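Local coordinates for protein ylmH (Streptococcus pneumoniae, PDB 2FPH) that is a cell division protein that probably binds nucleic acid, likely RNA, through an RRM-like domain, at residues P30-F35 / D82-L87; A54-G59 / R68-P73; Q88-S93 / I151-E156. All blocks are in the same frame, centred on the assembly; numbering follows the deposited sequence. Where two conformers were deposited one is given.

Interaction 1: P30-F35 / D82-L87; sequences PFLTPF and DFEISL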
# COMPACT_ATOMS: atom_id res chain seq x y z
N PRO A 30 -12.73 3.68 -12.11
CA PRO A 30 -12.09 2.96 -10.99
C PRO A 30 -11.61 3.97 -9.96
O PRO A 30 -11.19 5.10 -10.33
CB PRO A 30 -10.91 2.22 -11.65
CG PRO A 30 -11.26 2.24 -13.10
CD PRO A 30 -11.96 3.56 -13.35
N PHE A 31 -11.61 3.52 -8.70
CA PHE A 31 -11.02 4.24 -7.59
C PHE A 31 -9.96 3.34 -6.96
O PHE A 31 -10.21 2.18 -6.74
CB PHE A 31 -12.06 4.57 -6.51
CG PHE A 31 -11.45 5.34 -5.36
CD1 PHE A 31 -11.05 6.67 -5.56
CD2 PHE A 31 -11.13 4.74 -4.16
CE1 PHE A 31 -10.43 7.38 -4.57
CE2 PHE A 31 -10.47 5.47 -3.15
CZ PHE A 31 -10.11 6.80 -3.39
N LEU A 32 -8.77 3.89 -6.77
CA LEU A 32 -7.65 3.20 -6.13
C LEU A 32 -7.46 3.74 -4.70
O LEU A 32 -7.23 4.96 -4.49
CB LEU A 32 -6.39 3.42 -6.95
CG LEU A 32 -5.05 2.95 -6.41
CD1 LEU A 32 -5.14 1.48 -6.33
CD2 LEU A 32 -3.83 3.40 -7.33
N THR A 33 -7.49 2.83 -3.73
CA THR A 33 -7.35 3.15 -2.34
C THR A 33 -5.91 3.38 -1.94
O THR A 33 -4.94 3.01 -2.68
CB THR A 33 -7.88 2.01 -1.43
OG1 THR A 33 -6.97 0.86 -1.45
CG2 THR A 33 -9.22 1.58 -1.83
N PRO A 34 -5.71 3.94 -0.76
CA PRO A 34 -4.36 3.95 -0.20
C PRO A 34 -3.97 2.56 0.25
O PRO A 34 -4.76 1.62 0.18
CB PRO A 34 -4.52 4.82 1.04
CG PRO A 34 -5.85 5.38 0.99
CD PRO A 34 -6.68 4.60 0.11
N PHE A 35 -2.77 2.44 0.82
CA PHE A 35 -2.46 1.16 1.46
C PHE A 35 -3.34 0.91 2.70
O PHE A 35 -3.50 1.80 3.55
CB PHE A 35 -1.00 1.05 1.82
CG PHE A 35 -0.10 0.83 0.64
CD1 PHE A 35 0.15 -0.47 0.21
CD2 PHE A 35 0.52 1.87 -0.01
CE1 PHE A 35 1.01 -0.74 -0.83
CE2 PHE A 35 1.39 1.60 -1.11
CZ PHE A 35 1.65 0.26 -1.48
N ASP A 82 -2.23 -0.63 -12.64
CA ASP A 82 -3.35 0.18 -12.17
C ASP A 82 -3.31 0.37 -10.63
O ASP A 82 -3.95 1.25 -10.11
CB ASP A 82 -4.66 -0.46 -12.57
CG ASP A 82 -4.88 -0.44 -14.06
OD1 ASP A 82 -4.59 0.60 -14.67
OD2 ASP A 82 -5.40 -1.41 -14.65
N PHE A 83 -2.54 -0.46 -9.90
CA PHE A 83 -2.36 -0.22 -8.46
C PHE A 83 -1.30 0.84 -8.07
O PHE A 83 -1.19 1.29 -6.88
CB PHE A 83 -2.01 -1.53 -7.72
CG PHE A 83 -3.07 -2.58 -7.80
CD1 PHE A 83 -4.18 -2.53 -6.97
CD2 PHE A 83 -2.97 -3.63 -8.71
CE1 PHE A 83 -5.14 -3.47 -7.04
CE2 PHE A 83 -3.98 -4.61 -8.77
CZ PHE A 83 -5.06 -4.53 -7.90
N GLU A 84 -0.53 1.27 -9.05
CA GLU A 84 0.43 2.38 -8.85
C GLU A 84 1.36 2.08 -7.66
O GLU A 84 1.55 2.92 -6.76
CB GLU A 84 -0.33 3.71 -8.69
CG GLU A 84 -1.06 4.16 -9.95
CD GLU A 84 -1.75 5.49 -9.88
OE1 GLU A 84 -1.51 6.29 -8.96
OE2 GLU A 84 -2.60 5.74 -10.77
N ILE A 85 1.91 0.86 -7.65
CA ILE A 85 2.86 0.43 -6.60
C ILE A 85 4.22 0.22 -7.21
O ILE A 85 4.34 -0.43 -8.26
CB ILE A 85 2.37 -0.89 -5.90
CG1 ILE A 85 1.04 -0.64 -5.16
CG2 ILE A 85 3.38 -1.32 -4.82
CD1 ILE A 85 0.34 -1.92 -4.76
N SER A 86 5.25 0.78 -6.55
CA SER A 86 6.65 0.66 -6.99
C SER A 86 7.37 -0.20 -5.93
O SER A 86 7.08 -0.08 -4.73
CB SER A 86 7.26 2.05 -7.02
OG SER A 86 8.57 2.10 -7.56
N LEU A 87 8.28 -1.08 -6.33
CA LEU A 87 9.13 -1.74 -5.36
C LEU A 87 10.44 -0.97 -5.36
O LEU A 87 11.05 -0.81 -6.42
CB LEU A 87 9.40 -3.20 -5.69
CG LEU A 87 10.22 -4.12 -4.79
CD1 LEU A 87 9.68 -4.37 -3.43
CD2 LEU A 87 10.49 -5.47 -5.49
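The Phe35 ring leads with its outer corner, CZ lying 3.8 Å from Ile85 CG1; the aliphatic branch comes at the ring on a slant. Ile85 CG2 and CD1 stand a little farther from the same corner, so one ring atom settles among three carbons of the branched side chain. The Phe83 ring is likewise met at an angle, its CD1 being 4.2 Å from Leu32 CD1, while Phe61 packs against Phe83 edge-to-face from elsewhere in the chain. A third flat group, the Glu84 carboxylate, adds CD at 3.9 Å from Leu32 CD2.

Leu32 buries the most surface here. Its CG is anti to the backbone N (chi1 172°), which places CD2 against two carbonyl oxygens, Phe83 O at 3.4 Å and Asp82 O at 3.5 Å, as well as Glu84 CB at 3.8 Å. Leu70 of strand 69-72 also touches Leu32 and Phe83.

No hydrogen bond crosses between the two segments. Thr33 bonds to Val69 of strand 69-72, Phe35 to Lys117, and Ser86 to Ile133 of strand 130-134. The seam between the YlmH N-terminal region and strand 85-91 of the RRM-like region is thus a van der Waals contact, with Leu32 methyls against carbonyl oxygens and carbon, while hydrogen bonds run from each segment to other parts of the chain.

Interaction 2: A54-G59 / R68-P73; sequences ACSSSG and RVLLYP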
# COMPACT_ATOMS: atom_id res chain seq x y z
N ALA A 54 -17.15 -4.43 -8.65
CA ALA A 54 -15.95 -5.28 -8.72
C ALA A 54 -14.80 -4.69 -7.92
O ALA A 54 -14.69 -3.48 -7.75
CB ALA A 54 -15.55 -5.54 -10.11
N CYS A 55 -13.97 -5.57 -7.36
CA CYS A 55 -12.94 -5.22 -6.41
C CYS A 55 -11.73 -6.12 -6.76
O CYS A 55 -11.94 -7.31 -6.94
CB CYS A 55 -13.46 -5.52 -4.98
SG CYS A 55 -12.50 -5.09 -3.56
N SER A 56 -10.53 -5.55 -6.95
CA SER A 56 -9.29 -6.34 -7.01
C SER A 56 -8.28 -5.75 -6.03
O SER A 56 -8.20 -4.56 -5.89
CB SER A 56 -8.70 -6.40 -8.44
OG SER A 56 -8.49 -5.12 -8.94
N SER A 57 -7.56 -6.63 -5.32
CA SER A 57 -6.57 -6.26 -4.36
C SER A 57 -5.19 -6.48 -4.94
O SER A 57 -4.98 -7.52 -5.62
CB SER A 57 -6.69 -7.12 -3.12
OG SER A 57 -5.57 -6.98 -2.29
N SER A 58 -4.23 -5.60 -4.65
CA SER A 58 -2.86 -5.79 -5.12
C SER A 58 -2.29 -7.14 -4.56
O SER A 58 -1.37 -7.71 -5.13
CB SER A 58 -1.93 -4.63 -4.79
OG SER A 58 -1.87 -4.39 -3.41
N GLY A 59 -2.85 -7.60 -3.44
CA GLY A 59 -2.45 -8.86 -2.84
C GLY A 59 -2.79 -10.08 -3.64
O GLY A 59 -2.25 -11.18 -3.39
N ARG A 68 -3.12 -2.30 -1.78
CA ARG A 68 -4.05 -1.30 -2.31
C ARG A 68 -5.15 -1.99 -3.08
O ARG A 68 -4.98 -3.11 -3.63
CB ARG A 68 -3.34 -0.28 -3.21
CG ARG A 68 -2.17 0.40 -2.62
CD ARG A 68 -1.51 1.48 -3.49
NE ARG A 68 -2.36 2.66 -3.64
CZ ARG A 68 -2.05 3.72 -4.33
NH1 ARG A 68 -0.93 3.73 -4.99
NH2 ARG A 68 -2.83 4.80 -4.33
N VAL A 69 -6.33 -1.38 -3.11
CA VAL A 69 -7.47 -2.00 -3.71
C VAL A 69 -8.01 -1.13 -4.79
O VAL A 69 -8.04 0.12 -4.69
CB VAL A 69 -8.60 -2.31 -2.61
CG1 VAL A 69 -9.97 -2.61 -3.16
CG2 VAL A 69 -8.17 -3.46 -1.66
N LEU A 70 -8.47 -1.78 -5.83
CA LEU A 70 -9.13 -1.05 -6.90
C LEU A 70 -10.60 -1.40 -6.89
O LEU A 70 -10.98 -2.58 -6.88
CB LEU A 70 -8.47 -1.43 -8.19
CG LEU A 70 -7.19 -0.78 -8.61
CD1 LEU A 70 -6.56 -1.63 -9.69
CD2 LEU A 70 -7.64 0.67 -9.07
N LEU A 71 -11.46 -0.38 -6.89
CA LEU A 71 -12.92 -0.55 -6.97
C LEU A 71 -13.33 -0.09 -8.36
O LEU A 71 -12.88 0.98 -8.76
CB LEU A 71 -13.58 0.30 -5.88
CG LEU A 71 -13.27 -0.12 -4.42
CD1 LEU A 71 -13.66 0.88 -3.33
CD2 LEU A 71 -13.93 -1.39 -4.10
N TYR A 72 -14.20 -0.80 -9.12
CA TYR A 72 -14.39 -0.43 -10.52
C TYR A 72 -15.67 -0.98 -11.14
O TYR A 72 -16.22 -1.95 -10.62
CB TYR A 72 -13.20 -0.79 -11.38
CG TYR A 72 -12.77 -2.23 -11.21
CD1 TYR A 72 -11.91 -2.58 -10.20
CD2 TYR A 72 -13.25 -3.24 -12.04
CE1 TYR A 72 -11.54 -3.89 -9.98
CE2 TYR A 72 -12.84 -4.61 -11.83
CZ TYR A 72 -11.98 -4.89 -10.82
OH TYR A 72 -11.58 -6.21 -10.56
N PRO A 73 -16.18 -0.27 -12.14
CA PRO A 73 -17.30 -0.78 -12.95
C PRO A 73 -16.82 -1.94 -13.82
O PRO A 73 -15.62 -2.06 -14.04
CB PRO A 73 -17.68 0.42 -13.81
CG PRO A 73 -17.10 1.58 -13.11
CD PRO A 73 -15.78 1.06 -12.62
O HOH W 1 -18.26 -3.40 -11.48
O HOH W 2 -11.21 -9.27 -9.12
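Ala54 and Tyr72 pair near one end of a beta hairpin, whose strands 54-57 and 69-72 run antiparallel at 164°. Their two backbone bonds differ: Tyr72 N reaches Ala54 O at 3.0 Å, but Ala54 N gives only a weak bond to Tyr72 O. A water reinforces the weak one, accepting from Ala54 N and donating to Tyr72 O at 2.6 Å.

Farther along, Ser56 and Leu70 satisfy each other in both directions, and the bond from Leu70 N to Ser56 O is almost straight (177°, 2.8 Å). Where strand 54-57 gives way to a 3-10 turn, Ser58 N donates to Arg68 O, and Arg68 N returns the bond to the side-chain oxygen Ser58 OG at 2.9 Å. Ser58 OG sits between its own backbone N and carbonyl carbon (chi1 58°), which brings it to that N-H. Ser57 OG receives Gly59 N, an ST turn, and is also bonded to Glu41 of helix 38-50. The Arg68 side chain turns to Thr33.

On the face toward helix 38-50, Cys55 SG packs against Val69 CG1 at 3.6 Å and also meets Leu71 CD2. On the other, Ala54 CB lies over one face of the Tyr72 ring, 3.3 Å from CE2. A second water donates to Cys55 O. The buried Ser56 OG has no polar partner in the model; it rests 3.4 Å from Tyr72 CE1.

Interaction 3: Q88-S93 / I151-E156; sequences QEIVYS and IPVSLE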
# COMPACT_ATOMS: atom_id res chain seq x y z
N GLN A 88 10.90 -0.56 -4.18
CA GLN A 88 12.20 0.11 -4.06
C GLN A 88 13.13 -0.73 -3.22
O GLN A 88 12.82 -1.06 -2.08
CB GLN A 88 12.04 1.52 -3.41
CG GLN A 88 11.20 2.47 -4.24
CD GLN A 88 11.87 2.87 -5.53
OE1 GLN A 88 13.00 3.40 -5.53
NE2 GLN A 88 11.18 2.66 -6.66
N GLU A 89 14.29 -1.05 -3.80
CA GLU A 89 15.39 -1.60 -3.04
C GLU A 89 16.08 -0.50 -2.26
O GLU A 89 16.37 0.57 -2.80
CB GLU A 89 16.45 -2.21 -3.94
CG GLU A 89 17.47 -2.99 -3.14
CD GLU A 89 17.20 -4.47 -3.08
OE1 GLU A 89 16.47 -5.00 -3.94
OE2 GLU A 89 17.78 -5.10 -2.16
N ILE A 90 16.35 -0.79 -0.99
CA ILE A 90 17.04 0.16 -0.10
C ILE A 90 18.48 -0.29 -0.18
O ILE A 90 18.87 -1.19 0.56
CB ILE A 90 16.49 0.12 1.33
CG1 ILE A 90 15.00 0.52 1.36
CG2 ILE A 90 17.23 1.12 2.22
CD1 ILE A 90 14.28 0.38 2.70
N VAL A 91 19.21 0.29 -1.13
CA VAL A 91 20.60 -0.06 -1.42
C VAL A 91 21.54 0.53 -0.33
O VAL A 91 21.68 1.74 -0.19
CB VAL A 91 21.07 0.33 -2.87
CG1 VAL A 91 22.47 -0.13 -3.12
CG2 VAL A 91 20.13 -0.31 -3.94
N TYR A 92 22.19 -0.42 0.32
CA TYR A 92 22.84 -0.38 1.60
C TYR A 92 22.02 -0.56 2.88
O TYR A 92 22.01 0.32 3.74
CB TYR A 92 23.83 0.72 1.71
CG TYR A 92 25.15 0.11 2.13
CD1 TYR A 92 25.88 -0.62 1.23
CD2 TYR A 92 25.61 0.21 3.44
CE1 TYR A 92 27.05 -1.20 1.58
CE2 TYR A 92 26.83 -0.35 3.80
CZ TYR A 92 27.53 -1.06 2.86
OH TYR A 92 28.70 -1.61 3.19
N SER A 93 21.36 -1.71 2.96
CA SER A 93 20.83 -2.31 4.19
C SER A 93 19.83 -1.44 4.94
O SER A 93 19.46 -0.35 4.49
CB SER A 93 21.96 -2.75 5.18
OG SER A 93 23.09 -1.94 4.84
N ILE A 151 23.76 5.49 8.58
CA ILE A 151 24.18 4.76 7.42
C ILE A 151 23.47 5.37 6.21
O ILE A 151 22.26 5.59 6.21
CB ILE A 151 23.92 3.25 7.64
CG1 ILE A 151 22.85 2.70 6.75
CG2 ILE A 151 23.60 2.95 9.14
CD1 ILE A 151 22.98 1.24 6.56
N PRO A 152 24.21 5.74 5.20
CA PRO A 152 23.58 6.24 3.97
C PRO A 152 22.89 5.12 3.14
O PRO A 152 23.41 4.00 3.00
CB PRO A 152 24.75 6.82 3.17
CG PRO A 152 25.92 6.18 3.66
CD PRO A 152 25.69 5.76 5.11
N VAL A 153 21.74 5.47 2.56
CA VAL A 153 21.01 4.53 1.70
C VAL A 153 20.63 5.22 0.38
O VAL A 153 20.56 6.44 0.32
CB VAL A 153 19.75 3.96 2.42
CG1 VAL A 153 20.15 3.34 3.74
CG2 VAL A 153 18.69 4.99 2.66
N SER A 154 20.39 4.39 -0.64
CA SER A 154 19.87 4.84 -1.93
C SER A 154 18.74 3.96 -2.41
O SER A 154 18.92 2.78 -2.55
CB SER A 154 21.00 4.81 -2.98
OG SER A 154 20.54 5.21 -4.27
N LEU A 155 17.57 4.53 -2.69
CA LEU A 155 16.44 3.74 -3.19
C LEU A 155 16.49 3.59 -4.71
O LEU A 155 16.61 4.59 -5.41
CB LEU A 155 15.13 4.42 -2.84
CG LEU A 155 14.54 4.28 -1.45
CD1 LEU A 155 13.20 4.93 -1.41
CD2 LEU A 155 14.36 2.88 -1.02
N GLU A 156 16.37 2.35 -5.20
CA GLU A 156 16.27 2.04 -6.63
C GLU A 156 15.08 1.14 -6.93
O GLU A 156 14.82 0.22 -6.18
CB GLU A 156 17.52 1.28 -7.04
CG GLU A 156 18.80 2.12 -6.98
CD GLU A 156 20.03 1.29 -7.26
OE1 GLU A 156 19.90 0.16 -7.79
OE2 GLU A 156 21.12 1.76 -6.93
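Strand 85-91, central in the five-stranded antiparallel sheet of the RRM-like domain, is zipped here to strand 151-157 through Glu89 and Val91. Glu89 exchanges both backbone bonds with Glu156, and Val91 does the same with Ser154; the shortest, Glu89 N to Glu156 O, is 2.7 Å.

Ile90 and Leu155 lie side by side and point the same way, toward the helix-covered face, where Leu155 also meets Phe141 of helix 138-144. Ile90 CG1 and Leu155 CD2 are tightly packed at 3.4 Å, and Ile90 CG2 continues the apolar row to Val153 CB at 3.8 Å. Gln88 bends back at chi2 (-68°), laying its OE1 3.4 Å from the carbonyl carbon Glu156 C; that oxygen is satisfied by Gln142 and NE2 by Ser86.

On the face carrying Glu89, Val91, Ser154 and Glu156, Val91 CG2 abuts the carboxylate carbon Glu156 CD at 3.7 Å as the two side chains cross. The charge itself is matched by a salt bridge to Arg158. Beyond the last bridged pair, Val91 with Ser154, Ile151 CD1 comes to the edge of the Tyr92 ring, near its plane and 4.2 Å from CD2, while Val153 CG1 lies 3.5 Å from the buried carbonyl oxygen Tyr92 O.

Pairing of the first and last main strands, with helices packed on one side, is characteristic of the beta-alpha-beta-beta-alpha-beta RRM fold.

In the fold
From the N terminus, the chain passes helix 11-27 and enters interaction 1 at 30-35. Before that contact closes at 82-87, interaction 2 opens and closes within the intervening loop as the short-range hairpin 54-59 / 68-73. The two touch directly: strand 31-32 pairs with strand 69-72, the middle strand of the N-terminal sheet. Residues 82-87 run straight on into 88-93, where interaction 3 starts; it follows in series and closes only at 151-156, after both helices of the RRM-like domain. Strand 85-91 thus takes part in both interactions 1 and 3, joining the two regions, whereas interactions 2 and 3 lie about 30 Å apart, centre to centre.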